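Local coordinates for protein serpin-12 (Manduca sexta, PDB 6CJ7) that probably inhibits serine proteases as a member of the serpin family and controls the prophenoloxidase activation system in larval hemolymph, at residues E71-I76 with N117-D122; N98-E103 with V166-V171. One frame throughout, in Å; residues are numbered along the deposited sequence.

Contacts 1 and 2 are neighbours in the serpin fold, with centres about 16 Å apart. Segment 117-122 joins them. N118 and F119 pack on helix 70-85 in contact 1, and the last residue of the segment reaches the strand of contact 2. There D122 O lies 3.1 Å from V99 N, a probable backbone hydrogen bond. S121 OG packs 3.4 Å from N98 N. Strand 92-102 follows helix 70-85 in the chain, and the segments of the two contacts alternate. Neither contact includes the reactive-centre loop. That loop, which meets the protease, probably includes the unmodelled residues 332-346.

Contact 1 (E71-I76 with N117-D122); sequences EKSAEI and NNFDSD
A74 and N118 bring the two backbones closest, with A74 CA 5.9 Å from N118 CA. Segment 71-76 is regular helix. Segment 117-122 starts in helix 109-118 and passes into loop. At D120 the backbone takes a left-handed conformation (phi 48°, psi 46°), and the chain heads on toward strand 123-126.

F119 carries most of the apolar contact. Its CG is anti to the carbonyl carbon (chi1 -71°), which carries the far end of the ring to the helix. The ring meets the helix obliquely. F119 CZ reaches the backbone, 3.7 Å from A74 CA, and F119 CE1 lies 4.1 Å from A74 CB. The same end of the ring passes S73, with F119 CZ 4.0 Å from S73 O. The small side chain of A74 allows this close approach to the helix backbone. S73 OG is also near the ring, but its hydrogen bond goes to Q51.

The CB of N118 is directed at the helix, 3.7 Å from A74 O. The amide of N118 is probably turned over in the model. Turned back, it may give A74 O a hydrogen bond.

With an alanine here instead of F119, a gap would probably open beside A74 and S73, and the loop would be less firmly held against the helix.

Helix 40-51 flanks the ring with A48 and M49. F77, one turn further along helix 70-85, packs on it too. N81 of the same helix bonds to N118 O. Beyond the contact, N97 of strand 92-102 bonds to D120 O. The contact thus joins helix 70-85 to the turn between helix 109-118 and strand 123-126.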
ATOM      1  N   GLU A  71     -20.744   8.678  -0.818  1.00 28.09           N
ATOM      2  CA  GLU A  71     -20.944   8.830  -2.256  1.00 26.41           C
ATOM      3  C   GLU A  71     -19.657   9.279  -2.938  1.00 30.71           C
ATOM      4  O   GLU A  71     -19.343   8.829  -4.047  1.00 29.08           O
ATOM      5  CB  GLU A  71     -22.078   9.820  -2.536  1.00 34.06           C
ATOM      6  CG  GLU A  71     -23.295   9.712  -1.641  1.00 49.24           C
ATOM      7  CD  GLU A  71     -23.027  10.220  -0.226  1.00 57.49           C
ATOM      8  OE1 GLU A  71     -23.322   9.490   0.734  1.00 62.67           O
ATOM      9  OE2 GLU A  71     -22.497  11.329  -0.060  1.00 65.39           O
ATOM     10  N   LYS A  72     -18.885  10.144  -2.278  1.00 29.15           N
ATOM     11  CA  LYS A  72     -17.643  10.613  -2.883  1.00 27.49           C
ATOM     12  C   LYS A  72     -16.606   9.499  -2.939  1.00 25.15           C
ATOM     13  O   LYS A  72     -15.957   9.304  -3.975  1.00 26.14           O
ATOM     14  CB  LYS A  72     -17.098  11.822  -2.123  1.00 34.93           C
ATOM     15  CG  LYS A  72     -15.986  12.545  -2.884  1.00 40.18           C
ATOM     16  CD  LYS A  72     -15.112  13.394  -1.971  1.00 49.75           C
ATOM     17  CE  LYS A  72     -14.169  14.280  -2.782  1.00 61.12           C
ATOM     18  NZ  LYS A  72     -13.281  15.117  -1.921  1.00 64.76           N
ATOM     19  N   SER A  73     -16.436   8.750  -1.842  1.00 23.97           N
ATOM     20  CA  SER A  73     -15.424   7.695  -1.846  1.00 20.59           C
ATOM     21  C   SER A  73     -15.776   6.616  -2.869  1.00 25.48           C
ATOM     22  O   SER A  73     -14.892   6.093  -3.555  1.00 22.30           O
ATOM     23  CB  SER A  73     -15.235   7.092  -0.446  1.00 25.55           C
ATOM     24  OG  SER A  73     -16.330   6.323  -0.010  1.00 30.73           O
ATOM     25  N   ALA A  74     -17.071   6.328  -3.049  1.00 24.53           N
ATOM     26  CA  ALA A  74     -17.479   5.319  -4.022  1.00 26.46           C
ATOM     27  C   ALA A  74     -17.169   5.775  -5.442  1.00 22.84           C
ATOM     28  O   ALA A  74     -16.709   4.981  -6.272  1.00 25.20           O
ATOM     29  CB  ALA A  74     -18.975   5.017  -3.862  1.00 26.19           C
ATOM     30  N   GLU A  75     -17.419   7.052  -5.736  1.00 23.36           N
ATOM     31  CA  GLU A  75     -17.150   7.576  -7.070  1.00 25.24           C
ATOM     32  C   GLU A  75     -15.656   7.626  -7.344  1.00 26.09           C
ATOM     33  O   GLU A  75     -15.211   7.300  -8.454  1.00 28.70           O
ATOM     34  CB  GLU A  75     -17.758   8.964  -7.227  1.00 32.28           C
ATOM     35  CG  GLU A  75     -19.245   8.942  -7.506  1.00 58.75           C
ATOM     36  CD  GLU A  75     -19.616   7.954  -8.605  1.00 73.86           C
ATOM     37  OE1 GLU A  75     -19.105   8.086  -9.737  1.00 75.58           O
ATOM     38  OE2 GLU A  75     -20.415   7.037  -8.337  1.00 78.06           O
ATOM     39  N   ILE A  76     -14.874   8.059  -6.354  1.00 22.59           N
ATOM     40  CA  ILE A  76     -13.434   8.185  -6.550  1.00 24.91           C
ATOM     41  C   ILE A  76     -12.816   6.821  -6.805  1.00 26.55           C
ATOM     42  O   ILE A  76     -12.050   6.635  -7.756  1.00 23.94           O
ATOM     43  CB  ILE A  76     -12.785   8.888  -5.345  1.00 26.93           C
ATOM     44  CG1 ILE A  76     -13.032  10.395  -5.431  1.00 31.75           C
ATOM     45  CG2 ILE A  76     -11.281   8.579  -5.268  1.00 27.01           C
ATOM     46  CD1 ILE A  76     -12.875  11.113  -4.114  1.00 37.55           C
ATOM     47  N   ASN A 117     -18.952  -3.245  -7.984  1.00 27.97           N
ATOM     48  CA  ASN A 117     -19.004  -2.248  -9.049  1.00 33.05           C
ATOM     49  C   ASN A 117     -18.082  -1.051  -8.817  1.00 30.60           C
ATOM     50  O   ASN A 117     -17.738  -0.364  -9.786  1.00 34.53           O
ATOM     51  CB  ASN A 117     -20.436  -1.748  -9.230  1.00 36.94           C
ATOM     52  CG  ASN A 117     -21.384  -2.840  -9.697  1.00 44.73           C
ATOM     53  OD1 ASN A 117     -20.971  -3.802 -10.347  1.00 49.37           O
ATOM     54  ND2 ASN A 117     -22.664  -2.692  -9.373  1.00 49.55           N
ATOM     55  N   ASN A 118     -17.682  -0.773  -7.574  1.00 28.99           N
ATOM     56  CA  ASN A 118     -16.909   0.429  -7.275  1.00 21.76           C
ATOM     57  C   ASN A 118     -15.567   0.163  -6.624  1.00 22.92           C
ATOM     58  O   ASN A 118     -14.625   0.914  -6.880  1.00 26.03           O
ATOM     59  CB  ASN A 118     -17.703   1.379  -6.351  1.00 23.16           C
ATOM     60  CG  ASN A 118     -18.904   1.985  -7.025  1.00 25.53           C
ATOM     61  OD1 ASN A 118     -18.996   3.221  -7.181  1.00 31.25           O
ATOM     62  ND2 ASN A 118     -19.846   1.139  -7.427  1.00 31.19           N
ATOM     63  N   PHE A 119     -15.458  -0.868  -5.786  1.00 22.22           N
ATOM     64  CA  PHE A 119     -14.282  -1.061  -4.947  1.00 19.66           C
ATOM     65  C   PHE A 119     -13.423  -2.259  -5.345  1.00 23.82           C
ATOM     66  O   PHE A 119     -12.457  -2.578  -4.630  1.00 22.50           O
ATOM     67  CB  PHE A 119     -14.723  -1.156  -3.483  1.00 18.06           C
ATOM     68  CG  PHE A 119     -15.194   0.158  -2.923  1.00 20.23           C
ATOM     69  CD1 PHE A 119     -16.548   0.473  -2.870  1.00 21.74           C
ATOM     70  CD2 PHE A 119     -14.289   1.113  -2.511  1.00 20.69           C
ATOM     71  CE1 PHE A 119     -16.975   1.703  -2.373  1.00 23.63           C
ATOM     72  CE2 PHE A 119     -14.714   2.331  -2.014  1.00 23.35           C
ATOM     73  CZ  PHE A 119     -16.060   2.636  -1.959  1.00 24.28           C
ATOM     74  N   ASP A 120     -13.710  -2.907  -6.478  1.00 25.17           N
ATOM     75  CA  ASP A 120     -12.977  -4.106  -6.898  1.00 24.89           C
ATOM     76  C   ASP A 120     -12.874  -5.093  -5.731  1.00 24.33           C
ATOM     77  O   ASP A 120     -11.814  -5.637  -5.408  1.00 23.89           O
ATOM     78  CB  ASP A 120     -11.601  -3.734  -7.448  1.00 26.95           C
ATOM     79  CG  ASP A 120     -10.836  -4.933  -7.975  1.00 34.38           C
ATOM     80  OD1 ASP A 120     -11.465  -5.851  -8.544  1.00 37.53           O
ATOM     81  OD2 ASP A 120      -9.606  -4.961  -7.787  1.00 38.07           O
ATOM     82  N   SER A 121     -14.001  -5.288  -5.064  1.00 21.01           N
ATOM     83  CA  SER A 121     -14.040  -6.079  -3.842  1.00 22.32           C
ATOM     84  C   SER A 121     -15.290  -6.948  -3.908  1.00 22.21           C
ATOM     85  O   SER A 121     -15.882  -7.133  -4.979  1.00 27.04           O
ATOM     86  CB  SER A 121     -13.991  -5.159  -2.614  1.00 22.54           C
ATOM     87  OG  SER A 121     -13.849  -5.904  -1.408  1.00 21.96           O
ATOM     88  N   ASP A 122     -15.701  -7.495  -2.766  1.00 21.29           N
ATOM     89  CA  ASP A 122     -16.856  -8.379  -2.743  1.00 26.14           C
ATOM     90  C   ASP A 122     -17.311  -8.531  -1.303  1.00 24.63           C
ATOM     91  O   ASP A 122     -16.627  -8.120  -0.367  1.00 21.11           O
ATOM     92  CB  ASP A 122     -16.520  -9.745  -3.346  1.00 26.36           C
ATOM     93  CG  ASP A 122     -17.693 -10.390  -4.046  1.00 33.77           C
ATOM     94  OD1 ASP A 122     -18.852  -9.973  -3.811  1.00 33.91           O
ATOM     95  OD2 ASP A 122     -17.446 -11.336  -4.830  1.00 34.17           O
TER

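Contact 2 (N98-E103 with V166-V171); sequences NVFLSE and VMVNAV
N98, V99 and F100 pair with V168, M167 and V166 in two antiparallel strands, whose axes approach to 4.8 Å at an angle of 167°. N98-V168 and F100-V166 are hydrogen-bonded pairs, and V99-M167 between them is a non-hydrogen-bonded pair. The four backbone bonds are of ordinary length. They run from N98 N to V168 O (3.0 Å), V168 N to N98 O, F100 N to V166 O (2.8 Å) and V166 N to F100 O. The V168 N bond is nearly straight, at 177°.

F100 shares one face of the sheet with N98, V166 and V168. V168 CG2 sits at the ring edge, near its plane, 3.5 Å from F100 CE1. Nearer the backbone, F100 CB and V166 CB touch at 4.2 Å. N98 CG lies over one face of the F100 ring, 3.8 Å above its plane and toward the rim. The N98 amide makes its main bond to T124 through OD1. The same atom takes a weak bond from V99 N.

V99 and M167 lie side by side on the other face. The turn about CG-SD of M167 (chi3 75°) brings its methyl to V99, with M167 CE 3.5 Å from V99 CG2. A water bridges the strands and can donate to N98 O or N169 OD1.

Helix 131-145 covers the F100 face through I138 and W141. Helix 40-51 covers the M167 face through L46 and L50. Strand 92-102 lies between strands 123-126 and 165-174, and the latter pairs onward with strand 317-326. This is the central beta-sheet A of serpins. The bond from N169 O to H320 is consistent with the shutter region. There, on the far side of strand 165-174, the sheet probably parts from strand 317-326 to admit the cleaved reactive-centre loop, and contact 2 is the pairing next to that gap.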
ATOM      1  N   ASN A  98     -11.529  -8.157  -0.247  1.00 17.98           N
ATOM      2  CA  ASN A  98     -12.731  -8.944   0.021  1.00 20.13           C
ATOM      3  C   ASN A  98     -13.187  -8.715   1.453  1.00 18.08           C
ATOM      4  O   ASN A  98     -12.407  -8.339   2.332  1.00 19.40           O
ATOM      5  CB  ASN A  98     -12.484 -10.445  -0.218  1.00 22.11           C
ATOM      6  CG  ASN A  98     -13.692 -11.171  -0.807  1.00 24.74           C
ATOM      7  OD1 ASN A  98     -14.847 -10.900  -0.456  1.00 23.02           O
ATOM      8  ND2 ASN A  98     -13.428 -12.126  -1.697  1.00 24.55           N
ATOM      9  N   VAL A  99     -14.471  -8.967   1.679  1.00 18.54           N
ATOM     10  CA  VAL A  99     -15.071  -8.956   3.011  1.00 19.12           C
ATOM     11  C   VAL A  99     -15.664 -10.342   3.221  1.00 20.00           C
ATOM     12  O   VAL A  99     -16.618 -10.724   2.531  1.00 22.81           O
ATOM     13  CB  VAL A  99     -16.153  -7.874   3.153  1.00 21.44           C
ATOM     14  CG1 VAL A  99     -16.710  -7.855   4.584  1.00 22.48           C
ATOM     15  CG2 VAL A  99     -15.625  -6.506   2.767  1.00 21.05           C
ATOM     16  N   PHE A 100     -15.103 -11.099   4.158  1.00 20.30           N
ATOM     17  CA  PHE A 100     -15.560 -12.451   4.441  1.00 20.82           C
ATOM     18  C   PHE A 100     -16.495 -12.383   5.639  1.00 21.35           C
ATOM     19  O   PHE A 100     -16.052 -12.174   6.772  1.00 22.11           O
ATOM     20  CB  PHE A 100     -14.374 -13.380   4.681  1.00 22.53           C
ATOM     21  CG  PHE A 100     -13.514 -13.571   3.458  1.00 23.57           C
ATOM     22  CD1 PHE A 100     -12.339 -12.847   3.292  1.00 22.82           C
ATOM     23  CD2 PHE A 100     -13.895 -14.466   2.466  1.00 25.82           C
ATOM     24  CE1 PHE A 100     -11.547 -13.013   2.154  1.00 21.96           C
ATOM     25  CE2 PHE A 100     -13.114 -14.636   1.323  1.00 26.71           C
ATOM     26  CZ  PHE A 100     -11.939 -13.909   1.171  1.00 23.68           C
ATOM     27  N   LEU A 101     -17.790 -12.520   5.370  1.00 20.69           N
ATOM     28  CA  LEU A 101     -18.843 -12.329   6.361  1.00 19.67           C
ATOM     29  C   LEU A 101     -19.376 -13.681   6.821  1.00 23.38           C
ATOM     30  O   LEU A 101     -19.820 -14.492   5.997  1.00 24.84           O
ATOM     31  CB  LEU A 101     -19.974 -11.485   5.780  1.00 20.26           C
ATOM     32  CG  LEU A 101     -21.181 -11.318   6.685  1.00 20.77           C
ATOM     33  CD1 LEU A 101     -20.815 -10.403   7.834  1.00 21.40           C
ATOM     34  CD2 LEU A 101     -22.284 -10.713   5.849  1.00 25.55           C
ATOM     35  N   SER A 102     -19.363 -13.904   8.135  1.00 20.62           N
ATOM     36  CA  SER A 102     -19.863 -15.152   8.692  1.00 20.87           C
ATOM     37  C   SER A 102     -21.274 -15.453   8.207  1.00 25.17           C
ATOM     38  O   SER A 102     -22.121 -14.561   8.119  1.00 24.57           O
ATOM     39  CB  SER A 102     -19.858 -15.079  10.219  1.00 28.42           C
ATOM     40  OG  SER A 102     -20.677 -16.075  10.792  1.00 29.16           O
ATOM     41  N   GLU A 103     -21.523 -16.729   7.910  1.00 29.13           N
ATOM     42  CA  GLU A 103     -22.852 -17.147   7.487  1.00 34.31           C
ATOM     43  C   GLU A 103     -23.899 -17.016   8.586  1.00 34.77           C
ATOM     44  O   GLU A 103     -25.077 -17.261   8.315  1.00 40.77           O
ATOM     45  CB  GLU A 103     -22.813 -18.583   6.976  1.00 38.56           C
ATOM     46  CG  GLU A 103     -22.106 -18.738   5.649  1.00 43.16           C
ATOM     47  CD  GLU A 103     -22.232 -20.139   5.101  1.00 51.95           C
ATOM     48  OE1 GLU A 103     -22.992 -20.930   5.699  1.00 60.09           O
ATOM     49  OE2 GLU A 103     -21.580 -20.444   4.080  1.00 52.26           O
ATOM     50  N   VAL A 166     -14.034 -10.934   8.416  1.00 19.39           N
ATOM     51  CA  VAL A 166     -12.607 -10.815   8.145  1.00 20.54           C
ATOM     52  C   VAL A 166     -12.457  -9.967   6.893  1.00 21.54           C
ATOM     53  O   VAL A 166     -12.916 -10.356   5.811  1.00 19.56           O
ATOM     54  CB  VAL A 166     -11.946 -12.185   7.954  1.00 21.18           C
ATOM     55  CG1 VAL A 166     -10.470 -12.000   7.551  1.00 21.44           C
ATOM     56  CG2 VAL A 166     -12.056 -13.011   9.217  1.00 23.62           C
ATOM     57  N   MET A 167     -11.817  -8.812   7.031  1.00 19.84           N
ATOM     58  CA  MET A 167     -11.542  -7.956   5.893  1.00 16.71           C
ATOM     59  C   MET A 167     -10.108  -8.169   5.422  1.00 18.25           C
ATOM     60  O   MET A 167      -9.180  -8.179   6.238  1.00 18.75           O
ATOM     61  CB  MET A 167     -11.804  -6.502   6.272  1.00 19.34           C
ATOM     62  CG  MET A 167     -13.213  -6.331   6.889  1.00 31.85           C
ATOM     63  SD  MET A 167     -13.707  -4.630   6.874  1.00 41.70           S
ATOM     64  CE  MET A 167     -14.099  -4.398   5.144  1.00 35.64           C
ATOM     65  N   VAL A 168      -9.932  -8.365   4.114  1.00 17.23           N
ATOM     66  CA  VAL A 168      -8.606  -8.544   3.519  1.00 18.35           C
ATOM     67  C   VAL A 168      -8.420  -7.564   2.372  1.00 17.98           C
ATOM     68  O   VAL A 168      -9.308  -7.374   1.530  1.00 18.40           O
ATOM     69  CB  VAL A 168      -8.348  -9.995   3.036  1.00 20.54           C
ATOM     70  CG1 VAL A 168      -8.451 -10.965   4.166  1.00 21.26           C
ATOM     71  CG2 VAL A 168      -9.277 -10.385   1.908  1.00 28.67           C
ATOM     72  N   ASN A 169      -7.260  -6.918   2.342  1.00 18.12           N
ATOM     73  CA  ASN A 169      -6.900  -6.029   1.242  1.00 15.63           C
ATOM     74  C   ASN A 169      -5.418  -6.230   1.001  1.00 18.77           C
ATOM     75  O   ASN A 169      -4.601  -5.899   1.869  1.00 21.09           O
ATOM     76  CB  ASN A 169      -7.217  -4.572   1.564  1.00 18.63           C
ATOM     77  CG  ASN A 169      -8.700  -4.344   1.764  1.00 19.04           C
ATOM     78  OD1 ASN A 169      -9.235  -4.511   2.876  1.00 21.30           O
ATOM     79  ND2 ASN A 169      -9.387  -3.987   0.674  1.00 21.90           N
ATOM     80  N   ALA A 170      -5.093  -6.824  -0.131  1.00 18.38           N
ATOM     81  CA  ALA A 170      -3.717  -7.198  -0.446  1.00 17.73           C
ATOM     82  C   ALA A 170      -3.331  -6.592  -1.783  1.00 21.21           C
ATOM     83  O   ALA A 170      -4.180  -6.374  -2.654  1.00 20.93           O
ATOM     84  CB  ALA A 170      -3.579  -8.716  -0.478  1.00 21.38           C
ATOM     85  N   VAL A 171      -2.042  -6.305  -1.951  1.00 19.07           N
ATOM     86  CA  VAL A 171      -1.589  -5.736  -3.225  1.00 18.23           C
ATOM     87  C   VAL A 171      -0.168  -6.199  -3.511  1.00 18.57           C
ATOM     88  O   VAL A 171       0.676  -6.279  -2.609  1.00 18.52           O
ATOM     89  CB  VAL A 171      -1.703  -4.196  -3.227  1.00 21.98           C
ATOM     90  CG1 VAL A 171      -0.791  -3.576  -2.199  1.00 25.49           C
ATOM     91  CG2 VAL A 171      -1.397  -3.650  -4.624  1.00 22.97           C
TER
HETATM   92  O   HOH W   1     -11.842  -5.493   2.848  1.00 21.78           O